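Local coordinates for protein purine nucleoside phosphorylase (Schistosoma mansoni, PDB 5KO5) that probably catalyses the reversible phosphorolysis of purine nucleosides to free base and ribose 1-phosphate, and is seen here with cytosine in its pocket, at residues I115-G120 and G192-N197; V132-H137 and N166-L171; Q84-M89 and V224-I229; S35-L40 and A264-R269. One frame throughout, in Å; residues are numbered along the deposited sequence. Where two conformers were deposited one is given.

How the interactions relate
The other three contacts all touch interaction 1, which packs two non-adjacent strands of the central sheet against each other beside the cytosine. Interaction 2 is its neighbour in that sheet: K135 N lies 3.0 Å from G192 O, a probable hydrogen bond. Interaction 3 reaches strand 112-121, R86 NH1 standing 2.8 Å from T116 O, while V224 and V227 of its helix pack on H137 and Y168 of interaction 2. Interaction 4 lies across L118, whose CD2 is 3.3 Å from S35 O, and shares one ethanediol with interaction 1. Interactions 2 and 4 do not touch, their nearest atoms being about 10 Å apart. Only interaction 1 holds residues of the cytosine pocket.

Interaction 1 of 4, residues I115-G120 and G192-N197; sequences ITNLAG and GVYAFN. With CYT (6-aminopyrimidin-2(1H)-one), chain B; EDO (1,2-ethanediol), chain C.
N117 and Y194 meet from opposite directions within the ring of strands at the heart of the phosphorylase fold. Strands 112-121 and 189-196 are not partners; strands 131-139, 236-246 and 218-220 link them into a closed, barrel-like circuit, so the contact is made by side chains between non-adjacent strands. The asparagine can be followed outward. Its CB rests 3.6 Å from C1 of a bound ethanediol, probably left from the crystallisation liquor. With chi1 at 64°, CG sits between the backbone N and the carbonyl carbon and turns the amide to the tyrosine, reaching 3.9 Å from Y194 CE2. At the tip ND2 comes to 3.6 Å from that same CE2, the amide and ring planes being inclined by 52°. The amide is not spent on the ring: OD1 is hydrogen-bonded to S241 OG and ND2 to T223 OG1, which fixes its rotation. A119 CB adds a looser touch on the ring. Further along the strand, the backbone from L118 to G120 lines the cytosine pocket, with G120 N 3.3 Å from C4 of the base. The Y194 hydroxyl accepts a hydrogen bond from S222 N, and in the plane of its ring a water bridges the two strands, 2.7 Å from Y194 OH and donating to L118 O at 2.7 Å.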
loop_
_atom_site.group_PDB
_atom_site.type_symbol
_atom_site.label_atom_id
_atom_site.label_comp_id
_atom_site.label_asym_id
_atom_site.label_seq_id
_atom_site.Cartn_x
_atom_site.Cartn_y
_atom_site.Cartn_z
ATOM N N ILE A 115 -19.984 4.270 14.392
ATOM C CA ILE A 115 -18.703 4.943 14.196
ATOM C C ILE A 115 -18.937 6.310 13.570
ATOM O O ILE A 115 -19.722 6.443 12.626
ATOM C CB ILE A 115 -17.788 4.116 13.271
ATOM C CG1 ILE A 115 -17.646 2.678 13.769
ATOM C CG2 ILE A 115 -16.415 4.779 13.155
ATOM C CD1 ILE A 115 -16.857 1.784 12.813
ATOM N N THR A 116 -18.237 7.327 14.072
ATOM C CA THR A 116 -18.184 8.614 13.392
ATOM C C THR A 116 -16.733 8.966 13.090
ATOM O O THR A 116 -15.805 8.465 13.727
ATOM C CB THR A 116 -18.837 9.749 14.208
ATOM O OG1 THR A 116 -18.159 9.894 15.468
ATOM C CG2 THR A 116 -20.315 9.460 14.453
ATOM N N ASN A 117 -16.545 9.820 12.086
ATOM C CA ASN A 117 -15.216 10.292 11.734
ATOM C C ASN A 117 -15.340 11.671 11.097
ATOM O O ASN A 117 -16.434 12.114 10.739
ATOM C CB ASN A 117 -14.469 9.299 10.822
ATOM C CG ASN A 117 -15.127 9.117 9.461
ATOM O OD1 ASN A 117 -15.292 10.070 8.698
ATOM N ND2 ASN A 117 -15.477 7.878 9.139
ATOM N N LEU A 118 -14.205 12.355 10.989
ATOM C CA LEU A 118 -14.091 13.584 10.214
ATOM C C LEU A 118 -13.411 13.240 8.897
ATOM O O LEU A 118 -12.447 12.465 8.871
ATOM C CB LEU A 118 -13.261 14.634 10.961
ATOM C CG LEU A 118 -13.960 15.646 11.874
ATOM C CD1 LEU A 118 -14.918 16.542 11.098
ATOM C CD2 LEU A 118 -14.679 14.960 12.999
ATOM N N ALA A 119 -13.923 13.786 7.797
ATOM C CA ALA A 119 -13.414 13.384 6.493
ATOM C C ALA A 119 -13.391 14.565 5.533
ATOM O O ALA A 119 -14.064 15.575 5.741
ATOM C CB ALA A 119 -14.279 12.264 5.893
ATOM N N GLY A 120 -12.599 14.429 4.470
ATOM C CA GLY A 120 -12.642 15.368 3.367
ATOM C C GLY A 120 -13.699 14.980 2.343
ATOM O O GLY A 120 -13.827 13.809 1.982
ATOM N N GLY A 192 -22.494 7.869 0.684
ATOM C CA GLY A 192 -21.354 7.865 -0.211
ATOM C C GLY A 192 -20.326 6.809 0.128
ATOM O O GLY A 192 -20.411 6.110 1.145
ATOM N N VAL A 193 -19.331 6.735 -0.752
ATOM C CA VAL A 193 -18.236 5.773 -0.664
ATOM C C VAL A 193 -17.040 6.448 -0.006
ATOM O O VAL A 193 -16.646 7.554 -0.401
ATOM C CB VAL A 193 -17.854 5.271 -2.068
ATOM C CG1 VAL A 193 -16.586 4.404 -2.015
ATOM C CG2 VAL A 193 -19.012 4.510 -2.692
ATOM N N TYR A 194 -16.448 5.772 0.978
ATOM C CA TYR A 194 -15.333 6.299 1.765
ATOM C C TYR A 194 -14.009 5.725 1.264
ATOM O O TYR A 194 -13.820 4.504 1.242
ATOM C CB TYR A 194 -15.547 5.915 3.230
ATOM C CG TYR A 194 -14.520 6.384 4.240
ATOM C CD1 TYR A 194 -13.365 5.645 4.477
ATOM C CD2 TYR A 194 -14.756 7.515 5.021
ATOM C CE1 TYR A 194 -12.447 6.051 5.429
ATOM C CE2 TYR A 194 -13.841 7.932 5.982
ATOM C CZ TYR A 194 -12.692 7.193 6.176
ATOM O OH TYR A 194 -11.792 7.583 7.129
ATOM N N ALA A 195 -13.082 6.599 0.886
ATOM C CA ALA A 195 -11.731 6.155 0.558
ATOM C C ALA A 195 -10.878 6.229 1.811
ATOM O O ALA A 195 -10.827 7.274 2.460
ATOM C CB ALA A 195 -11.109 7.058 -0.503
ATOM N N PHE A 196 -10.179 5.131 2.124
ATOM C CA PHE A 196 -9.272 5.083 3.268
ATOM C C PHE A 196 -7.873 5.452 2.784
ATOM O O PHE A 196 -7.250 4.696 2.031
ATOM C CB PHE A 196 -9.314 3.685 3.882
ATOM C CG PHE A 196 -8.398 3.473 5.074
ATOM C CD1 PHE A 196 -7.937 4.531 5.865
ATOM C CD2 PHE A 196 -7.997 2.176 5.399
ATOM C CE1 PHE A 196 -7.090 4.289 6.950
ATOM C CE2 PHE A 196 -7.150 1.931 6.491
ATOM C CZ PHE A 196 -6.706 2.997 7.277
ATOM N N ASN A 197 -7.423 6.655 3.173
ATOM C CA ASN A 197 -6.037 7.107 3.045
ATOM C C ASN A 197 -5.331 6.811 4.355
ATOM O O ASN A 197 -5.712 7.340 5.399
ATOM C CB ASN A 197 -6.036 8.620 2.817
ATOM C CG ASN A 197 -4.665 9.248 2.987
ATOM O OD1 ASN A 197 -3.643 8.599 2.754
ATOM N ND2 ASN A 197 -4.634 10.531 3.373
HETATM N N3 CYT B . -9.144 14.661 5.365
HETATM C C4 CYT B . -9.809 15.799 5.564
HETATM N N1 CYT B . -9.715 13.978 7.568
HETATM C C2 CYT B . -9.065 13.733 6.353
HETATM O O2 CYT B . -8.417 12.692 6.205
HETATM N N4 CYT B . -9.840 16.680 4.557
HETATM C C5 CYT B . -10.488 16.064 6.793
HETATM C C6 CYT B . -10.407 15.136 7.758
HETATM C C1 EDO C . -11.066 10.218 11.424
HETATM O O1 EDO C . -9.741 9.810 11.062
HETATM C C2 EDO C . -11.195 10.412 12.919
HETATM O O2 EDO C . -12.137 11.456 13.151
HETATM O O HOH W 1 -12.032 9.788 8.626
#

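Interaction 2 of 4, residues V132-H137 and N166-L171; sequences VLIKGH and NAYDRL
Y168 lies against strand 131-139 with I134 over one face of its ring and H137 at its hydroxyl edge. The isoleucine CG2 makes a CH-pi contact 3.8 Å from the ring centroid, displaced toward the rim, its nearest carbon being Y168 CE1 at 3.6 Å. At the far end, H137 ND1 and Y168 OH share a nearly straight 2.8 Å hydrogen bond (169°), each lying in the plane of the other's ring; either could be the donor. The rings meet rim to rim, planes at 86°; the hydrogen bond holds the phenol oxygen against the imidazole edge. Y168 CG stands anti to the carbonyl carbon (chi1 -58°), laying the ring along the strand, with CB 3.4 Å from I134 O and CD2 3.6 Å from G136 N.

Further out, V224 and V227 of helix 224-232 pack on the tyrosine. A water lies 2.8 Å from K135 O, with more acceptors in reach than protons. The next residue, D169, is the N-cap of helix 170-182, its OD2 accepting from L172 N, and R170 makes a salt bridge to D254 of the third subunit. H137 O takes a hydrogen bond from S204 OG of that subunit. The contact therefore pins the lead-in to a capped helix onto a central strand of the phosphorylase fold, beside a trimer interface.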
loop_
_atom_site.group_PDB
_atom_site.type_symbol
_atom_site.label_atom_id
_atom_site.label_comp_id
_atom_site.label_asym_id
_atom_site.label_seq_id
_atom_site.Cartn_x
_atom_site.Cartn_y
_atom_site.Cartn_z
ATOM N N VAL A 132 -22.180 12.256 5.862
ATOM C CA VAL A 132 -22.256 11.204 4.852
ATOM C C VAL A 132 -22.442 9.856 5.539
ATOM O O VAL A 132 -21.579 9.421 6.316
ATOM C CB VAL A 132 -21.029 11.204 3.932
ATOM C CG1 VAL A 132 -21.124 10.057 2.936
ATOM C CG2 VAL A 132 -20.928 12.541 3.205
ATOM N N LEU A 133 -23.576 9.209 5.271
ATOM C CA LEU A 133 -23.761 7.817 5.658
ATOM C C LEU A 133 -22.899 6.964 4.739
ATOM O O LEU A 133 -23.086 6.973 3.520
ATOM C CB LEU A 133 -25.232 7.421 5.521
ATOM C CG LEU A 133 -26.233 8.335 6.228
ATOM C CD1 LEU A 133 -27.659 7.877 5.960
ATOM C CD2 LEU A 133 -25.950 8.397 7.724
ATOM N N ILE A 134 -21.942 6.246 5.305
ATOM C CA ILE A 134 -21.016 5.481 4.478
ATOM C C ILE A 134 -21.688 4.194 4.023
ATOM O O ILE A 134 -22.210 3.428 4.840
ATOM C CB ILE A 134 -19.711 5.213 5.235
ATOM C CG1 ILE A 134 -19.032 6.547 5.531
ATOM C CG2 ILE A 134 -18.786 4.304 4.395
ATOM C CD1 ILE A 134 -17.883 6.438 6.505
ATOM N N LYS A 135 -21.702 3.966 2.710
ATOM C CA LYS A 135 -22.362 2.791 2.150
ATOM C C LYS A 135 -21.391 1.798 1.528
ATOM O O LYS A 135 -21.819 0.722 1.100
ATOM C CB LYS A 135 -23.437 3.188 1.125
ATOM C CG LYS A 135 -22.903 3.914 -0.099
ATOM C CD LYS A 135 -24.050 4.268 -1.046
ATOM C CE LYS A 135 -23.590 5.189 -2.166
ATOM N NZ LYS A 135 -22.705 4.499 -3.141
ATOM N N GLY A 136 -20.110 2.127 1.480
ATOM C CA GLY A 136 -19.099 1.259 0.904
ATOM C C GLY A 136 -17.769 1.962 1.025
ATOM O O GLY A 136 -17.693 3.116 1.469
ATOM N N HIS A 137 -16.701 1.267 0.625
ATOM C CA HIS A 137 -15.387 1.878 0.784
ATOM C C HIS A 137 -14.405 1.441 -0.294
ATOM O O HIS A 137 -14.594 0.425 -0.970
ATOM C CB HIS A 137 -14.794 1.657 2.184
ATOM C CG HIS A 137 -14.435 0.235 2.507
ATOM N ND1 HIS A 137 -14.851 -0.376 3.670
ATOM C CD2 HIS A 137 -13.654 -0.672 1.864
ATOM C CE1 HIS A 137 -14.364 -1.602 3.725
ATOM N NE2 HIS A 137 -13.629 -1.807 2.642
ATOM N N ASN A 166 -21.887 -6.410 2.552
ATOM C CA ASN A 166 -22.854 -5.926 3.531
ATOM C C ASN A 166 -22.158 -5.406 4.782
ATOM O O ASN A 166 -22.692 -5.499 5.890
ATOM C CB ASN A 166 -23.888 -6.998 3.875
ATOM C CG ASN A 166 -24.610 -7.524 2.647
ATOM O OD1 ASN A 166 -24.707 -8.735 2.442
ATOM N ND2 ASN A 166 -25.110 -6.615 1.820
ATOM N N ALA A 167 -20.963 -4.842 4.609
ATOM C CA ALA A 167 -20.220 -4.309 5.746
ATOM C C ALA A 167 -20.946 -3.137 6.389
ATOM O O ALA A 167 -20.890 -2.974 7.612
ATOM C CB ALA A 167 -18.829 -3.878 5.292
ATOM N N TYR A 168 -21.638 -2.327 5.591
ATOM C CA TYR A 168 -22.377 -1.157 6.070
ATOM C C TYR A 168 -23.866 -1.481 5.993
ATOM O O TYR A 168 -24.477 -1.412 4.923
ATOM C CB TYR A 168 -22.015 0.063 5.229
ATOM C CG TYR A 168 -20.534 0.344 5.251
ATOM C CD1 TYR A 168 -19.973 1.082 6.288
ATOM C CD2 TYR A 168 -19.682 -0.156 4.269
ATOM C CE1 TYR A 168 -18.613 1.338 6.348
ATOM C CE2 TYR A 168 -18.312 0.096 4.323
ATOM C CZ TYR A 168 -17.782 0.840 5.370
ATOM O OH TYR A 168 -16.433 1.102 5.431
ATOM N N ASP A 169 -24.451 -1.827 7.139
ATOM C CA ASP A 169 -25.825 -2.320 7.191
ATOM C C ASP A 169 -26.815 -1.325 6.583
ATOM O O ASP A 169 -26.840 -0.144 6.941
ATOM C CB ASP A 169 -26.183 -2.602 8.649
ATOM C CG ASP A 169 -27.518 -3.292 8.802
ATOM O OD1 ASP A 169 -27.558 -4.538 8.721
ATOM O OD2 ASP A 169 -28.529 -2.591 8.994
ATOM N N ARG A 170 -27.650 -1.817 5.662
ATOM C CA ARG A 170 -28.588 -0.936 4.972
ATOM C C ARG A 170 -29.675 -0.430 5.910
ATOM O O ARG A 170 -30.026 0.756 5.876
ATOM C CB ARG A 170 -29.204 -1.662 3.780
ATOM C CG ARG A 170 -28.428 -1.501 2.487
ATOM C CD ARG A 170 -27.930 -2.835 1.966
ATOM N NE ARG A 170 -27.496 -2.738 0.576
ATOM C CZ ARG A 170 -28.151 -3.267 -0.451
ATOM N NH1 ARG A 170 -29.270 -3.950 -0.247
ATOM N NH2 ARG A 170 -27.682 -3.122 -1.684
ATOM N N LEU A 171 -30.208 -1.306 6.762
ATOM C CA LEU A 171 -31.274 -0.893 7.669
ATOM C C LEU A 171 -30.800 0.191 8.626
ATOM O O LEU A 171 -31.560 1.104 8.965
ATOM C CB LEU A 171 -31.806 -2.097 8.439
ATOM C CG LEU A 171 -32.617 -3.091 7.610
ATOM C CD1 LEU A 171 -33.117 -4.238 8.479
ATOM C CD2 LEU A 171 -33.772 -2.389 6.917
HETATM O O HOH W 2 -24.394 0.011 1.982
#

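Interaction 3 of 4, residues Q84-M89 and V224-I229; sequences QGRLHM and VPEVII
The loop of R86 to M89 passes the first turn of helix 224-232 at some distance, L87 and E226 having their CA atoms 9.5 Å apart and M89 and P225 8.3 Å, so side chains make the contact. R86 reaches across in an extended chain, CG anti to its backbone N (chi1 -173°), and its NE donates to E226 OE2 in a salt bridge of 3.2 Å with an almost straight N-H...O angle of 170°. The oxygen lies in the guanidinium plane; seen from the glutamate, the nitrogen arrives on the syn side but 31° out of the carboxylate plane. E226 folds toward it through a bend at chi2. Two waters sit between OE2 and L87 O: both reach L87 O, one of them donating at 2.8 Å, and their bonds to the carboxylate are weak. The buried carboxylate is thus met by a charge and by water, and the nearby helix N-terminus may add some stabilisation.

The rest of R86 is anchored by NH1 to T116 O, its strongest polar partner, and weakly by NH2 to T223 OG1. M89 and P225 slide past each other in opposite directions, SD 3.7 Å from CG of the proline. R86 and H88 belong to the Gly-Arg-X-His-Met-Tyr-Glu-Gly segment of trimeric purine nucleoside phosphorylases, which in relatives lines the phosphate site; the R86 side chain comes within about 4 Å (nearest atoms) of an ethanediol, probably from the crystallisation liquor, consistent with such a pocket.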
loop_
_atom_site.group_PDB
_atom_site.type_symbol
_atom_site.label_atom_id
_atom_site.label_comp_id
_atom_site.label_asym_id
_atom_site.label_seq_id
_atom_site.Cartn_x
_atom_site.Cartn_y
_atom_site.Cartn_z
ATOM N N GLN A 84 -12.954 5.678 24.227
ATOM C CA GLN A 84 -12.604 7.078 24.417
ATOM C C GLN A 84 -11.106 7.196 24.152
ATOM O O GLN A 84 -10.284 6.887 25.017
ATOM C CB GLN A 84 -12.956 7.523 25.831
ATOM C CG GLN A 84 -12.835 9.009 26.038
ATOM C CD GLN A 84 -13.232 9.405 27.430
ATOM O OE1 GLN A 84 -12.741 8.845 28.412
ATOM N NE2 GLN A 84 -14.139 10.366 27.530
ATOM N N GLY A 85 -10.754 7.639 22.952
ATOM C CA GLY A 85 -9.372 7.563 22.529
ATOM C C GLY A 85 -9.206 6.490 21.475
ATOM O O GLY A 85 -8.817 5.353 21.758
ATOM N N ARG A 86 -9.521 6.861 20.245
ATOM C CA ARG A 86 -9.507 5.947 19.119
ATOM C C ARG A 86 -8.073 5.584 18.733
ATOM O O ARG A 86 -7.152 6.393 18.850
ATOM C CB ARG A 86 -10.160 6.672 17.951
ATOM C CG ARG A 86 -10.399 5.862 16.746
ATOM C CD ARG A 86 -11.145 6.729 15.784
ATOM N NE ARG A 86 -11.786 5.937 14.755
ATOM C CZ ARG A 86 -12.753 6.402 13.984
ATOM N NH1 ARG A 86 -13.174 7.653 14.141
ATOM N NH2 ARG A 86 -13.290 5.621 13.066
ATOM N N LEU A 87 -7.891 4.358 18.260
ATOM C CA LEU A 87 -6.594 3.906 17.778
ATOM C C LEU A 87 -6.563 4.067 16.264
ATOM O O LEU A 87 -7.361 3.446 15.556
ATOM C CB LEU A 87 -6.366 2.446 18.155
ATOM C CG LEU A 87 -6.564 2.120 19.634
ATOM C CD1 LEU A 87 -6.442 0.619 19.829
ATOM C CD2 LEU A 87 -5.553 2.862 20.473
ATOM N N HIS A 88 -5.632 4.877 15.762
ATOM C CA HIS A 88 -5.505 5.142 14.330
ATOM C C HIS A 88 -4.252 4.483 13.772
ATOM O O HIS A 88 -3.185 4.518 14.393
ATOM C CB HIS A 88 -5.386 6.640 14.078
ATOM C CG HIS A 88 -6.649 7.405 14.323
ATOM N ND1 HIS A 88 -6.889 8.097 15.492
ATOM C CD2 HIS A 88 -7.716 7.630 13.524
ATOM C CE1 HIS A 88 -8.068 8.690 15.412
ATOM N NE2 HIS A 88 -8.591 8.423 14.229
ATOM N N MET A 89 -4.370 3.913 12.571
ATOM C CA MET A 89 -3.248 3.156 12.023
ATOM C C MET A 89 -2.078 4.053 11.631
ATOM O O MET A 89 -0.932 3.591 11.656
ATOM C CB MET A 89 -3.725 2.211 10.911
ATOM C CG MET A 89 -4.769 1.227 11.467
ATOM S SD MET A 89 -4.930 -0.339 10.589
ATOM C CE MET A 89 -3.346 -1.092 10.931
ATOM N N VAL A 224 -12.303 2.284 8.242
ATOM C CA VAL A 224 -12.239 1.048 7.463
ATOM C C VAL A 224 -11.610 -0.111 8.243
ATOM O O VAL A 224 -12.142 -1.231 8.185
ATOM C CB VAL A 224 -11.602 1.302 6.085
ATOM C CG1 VAL A 224 -11.258 -0.010 5.378
ATOM C CG2 VAL A 224 -12.545 2.148 5.226
ATOM N N PRO A 225 -10.526 0.080 9.005
ATOM C CA PRO A 225 -9.992 -1.068 9.769
ATOM C C PRO A 225 -10.992 -1.610 10.772
ATOM O O PRO A 225 -11.205 -2.828 10.845
ATOM C CB PRO A 225 -8.731 -0.497 10.444
ATOM C CG PRO A 225 -8.316 0.655 9.519
ATOM C CD PRO A 225 -9.630 1.256 9.078
ATOM N N GLU A 226 -11.665 -0.715 11.495
ATOM C CA GLU A 226 -12.645 -1.153 12.485
ATOM C C GLU A 226 -13.830 -1.818 11.817
ATOM O O GLU A 226 -14.347 -2.821 12.330
ATOM C CB GLU A 226 -13.130 0.040 13.311
ATOM C CG GLU A 226 -12.083 0.635 14.210
ATOM C CD GLU A 226 -11.428 1.858 13.616
ATOM O OE1 GLU A 226 -11.150 1.842 12.407
ATOM O OE2 GLU A 226 -11.187 2.835 14.363
ATOM N N VAL A 227 -14.294 -1.261 10.692
ATOM C CA VAL A 227 -15.390 -1.857 9.936
ATOM C C VAL A 227 -15.061 -3.290 9.552
ATOM O O VAL A 227 -15.907 -4.188 9.655
ATOM C CB VAL A 227 -15.710 -1.011 8.687
ATOM C CG1 VAL A 227 -16.698 -1.748 7.792
ATOM C CG2 VAL A 227 -16.270 0.352 9.083
ATOM N N ILE A 228 -13.829 -3.529 9.095
ATOM C CA ILE A 228 -13.457 -4.857 8.628
ATOM C C ILE A 228 -13.397 -5.837 9.790
ATOM O O ILE A 228 -13.883 -6.965 9.683
ATOM C CB ILE A 228 -12.147 -4.782 7.835
ATOM C CG1 ILE A 228 -12.430 -4.118 6.487
ATOM C CG2 ILE A 228 -11.511 -6.168 7.657
ATOM C CD1 ILE A 228 -11.174 -3.793 5.658
ATOM N N ILE A 229 -12.820 -5.424 10.924
ATOM C CA ILE A 229 -12.768 -6.331 12.071
ATOM C C ILE A 229 -14.176 -6.645 12.557
ATOM O O ILE A 229 -14.493 -7.799 12.871
ATOM C CB ILE A 229 -11.870 -5.759 13.189
ATOM C CG1 ILE A 229 -10.428 -5.593 12.695
ATOM C CG2 ILE A 229 -11.918 -6.682 14.418
ATOM C CD1 ILE A 229 -9.789 -6.873 12.118
HETATM O O HOH W 3 -9.496 1.741 16.080
HETATM O O HOH W 4 -8.960 3.626 12.796
#

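Interaction 4 of 4, residues S35-L40 and A264-R269; sequences SGLGKL and AVAEKR. With EDO (1,2-ethanediol), chain C.
A266 presses its methyl group into the turn formed by S35, G36 and L37, and van der Waals packing makes up most of the contact. The apolar pair is L37 CD2 and A266 CB, 3.8 Å apart; with CG anti to the carbonyl carbon (chi1 -52°), the leucine sends that branch to the helix, where it also reaches A266 O at 3.8 Å. S35 O approaches the same methyl at 3.6 Å, and G36 CA at 4.2 Å. G36 takes a positive phi of 76°, and this turn brings its bare CA up to the helix.

The polar link runs through water. One molecule donates to both G36 O, at 2.7 Å, and E267 OE1, at 2.5 Å, tying the turn to the exposed face of the helix.

A bound ethanediol, probably from the crystallisation liquor, is the third partner: S35 N donates to its O2 at 3.3 Å, and L118 N bonds the same oxygen. S35 is the serine of a Gly-Ser-Gly-Leu-Gly loop, which in relatives probably helps hold phosphate.

Helix 259-283 covers the turn on one side, with L263 on S35 and L273 on L37, while L118 of strand 112-121 touches both L37 and A266, and L242 of strand 236-246 also lies against L37.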
loop_
_atom_site.group_PDB
_atom_site.type_symbol
_atom_site.label_atom_id
_atom_site.label_comp_id
_atom_site.label_asym_id
_atom_site.label_seq_id
_atom_site.Cartn_x
_atom_site.Cartn_y
_atom_site.Cartn_z
ATOM N N SER A 35 -12.726 12.618 16.165
ATOM C CA SER A 35 -12.102 13.661 16.967
ATOM C C SER A 35 -13.047 14.846 17.116
ATOM O O SER A 35 -13.631 15.315 16.133
ATOM C CB SER A 35 -10.800 14.108 16.306
ATOM O OG SER A 35 -11.004 14.386 14.931
ATOM N N GLY A 36 -13.202 15.317 18.349
ATOM C CA GLY A 36 -14.135 16.380 18.640
ATOM C C GLY A 36 -15.587 15.958 18.661
ATOM O O GLY A 36 -16.456 16.808 18.899
ATOM N N LEU A 37 -15.877 14.680 18.434
ATOM C CA LEU A 37 -17.240 14.163 18.368
ATOM C C LEU A 37 -17.512 13.170 19.491
ATOM O O LEU A 37 -18.352 12.279 19.353
ATOM C CB LEU A 37 -17.502 13.503 17.017
ATOM C CG LEU A 37 -17.166 14.351 15.796
ATOM C CD1 LEU A 37 -17.438 13.553 14.528
ATOM C CD2 LEU A 37 -17.975 15.635 15.821
ATOM N N GLY A 38 -16.807 13.302 20.607
ATOM C CA GLY A 38 -16.876 12.313 21.659
ATOM C C GLY A 38 -17.750 12.680 22.835
ATOM O O GLY A 38 -17.740 11.955 23.836
ATOM N N LYS A 39 -18.525 13.765 22.749
ATOM C CA LYS A 39 -19.207 14.252 23.943
ATOM C C LYS A 39 -20.309 13.306 24.409
ATOM O O LYS A 39 -20.635 13.293 25.599
ATOM C CB LYS A 39 -19.718 15.681 23.746
ATOM N N LEU A 40 -20.879 12.498 23.507
ATOM C CA LEU A 40 -21.862 11.503 23.935
ATOM C C LEU A 40 -21.279 10.567 24.985
ATOM O O LEU A 40 -21.980 10.153 25.917
ATOM C CB LEU A 40 -22.371 10.696 22.739
ATOM C CG LEU A 40 -23.427 9.627 23.055
ATOM C CD1 LEU A 40 -24.674 10.252 23.674
ATOM C CD2 LEU A 40 -23.786 8.842 21.807
ATOM N N ALA A 264 -12.841 22.728 14.237
ATOM C CA ALA A 264 -13.879 23.749 14.364
ATOM C C ALA A 264 -15.183 23.290 13.726
ATOM O O ALA A 264 -16.269 23.615 14.222
ATOM C CB ALA A 264 -13.404 25.067 13.748
ATOM N N VAL A 265 -15.104 22.541 12.621
ATOM C CA VAL A 265 -16.317 21.963 12.047
ATOM C C VAL A 265 -16.909 20.926 12.993
ATOM O O VAL A 265 -18.128 20.881 13.199
ATOM C CB VAL A 265 -16.047 21.392 10.641
ATOM C CG1 VAL A 265 -17.316 20.762 10.080
ATOM C CG2 VAL A 265 -15.565 22.498 9.721
ATOM N N ALA A 266 -16.062 20.080 13.586
ATOM C CA ALA A 266 -16.540 19.125 14.585
ATOM C C ALA A 266 -17.282 19.831 15.713
ATOM O O ALA A 266 -18.369 19.407 16.119
ATOM C CB ALA A 266 -15.371 18.302 15.132
ATOM N N GLU A 267 -16.726 20.932 16.215
ATOM C CA GLU A 267 -17.385 21.658 17.295
ATOM C C GLU A 267 -18.731 22.219 16.845
ATOM O O GLU A 267 -19.690 22.249 17.622
ATOM C CB GLU A 267 -16.460 22.759 17.818
ATOM C CG GLU A 267 -16.956 23.472 19.058
ATOM C CD GLU A 267 -17.497 22.525 20.116
ATOM O OE1 GLU A 267 -16.862 21.479 20.380
ATOM O OE2 GLU A 267 -18.567 22.830 20.685
ATOM N N LYS A 268 -18.821 22.654 15.586
ATOM C CA LYS A 268 -20.058 23.230 15.069
ATOM C C LYS A 268 -21.180 22.200 14.976
ATOM O O LYS A 268 -22.358 22.557 15.134
ATOM C CB LYS A 268 -19.795 23.841 13.692
ATOM C CG LYS A 268 -21.025 24.393 13.003
ATOM C CD LYS A 268 -20.673 24.901 11.619
ATOM C CE LYS A 268 -21.919 25.232 10.813
ATOM N NZ LYS A 268 -21.543 25.788 9.481
ATOM N N ARG A 269 -20.849 20.934 14.709
ATOM C CA ARG A 269 -21.848 19.893 14.514
ATOM C C ARG A 269 -21.916 18.899 15.663
ATOM O O ARG A 269 -22.749 17.983 15.622
ATOM C CB ARG A 269 -21.573 19.127 13.210
ATOM C CG ARG A 269 -21.817 19.921 11.950
ATOM C CD ARG A 269 -23.300 20.168 11.731
ATOM N NE ARG A 269 -23.544 20.718 10.403
ATOM C CZ ARG A 269 -24.195 21.847 10.166
ATOM N NH1 ARG A 269 -24.724 22.542 11.171
ATOM N NH2 ARG A 269 -24.354 22.267 8.920
HETATM C C1 EDO C . -11.066 10.218 11.424
HETATM O O1 EDO C . -9.741 9.810 11.062
HETATM C C2 EDO C . -11.195 10.412 12.919
HETATM O O2 EDO C . -12.137 11.456 13.151
HETATM O O HOH W 5 -15.848 19.396 19.388
#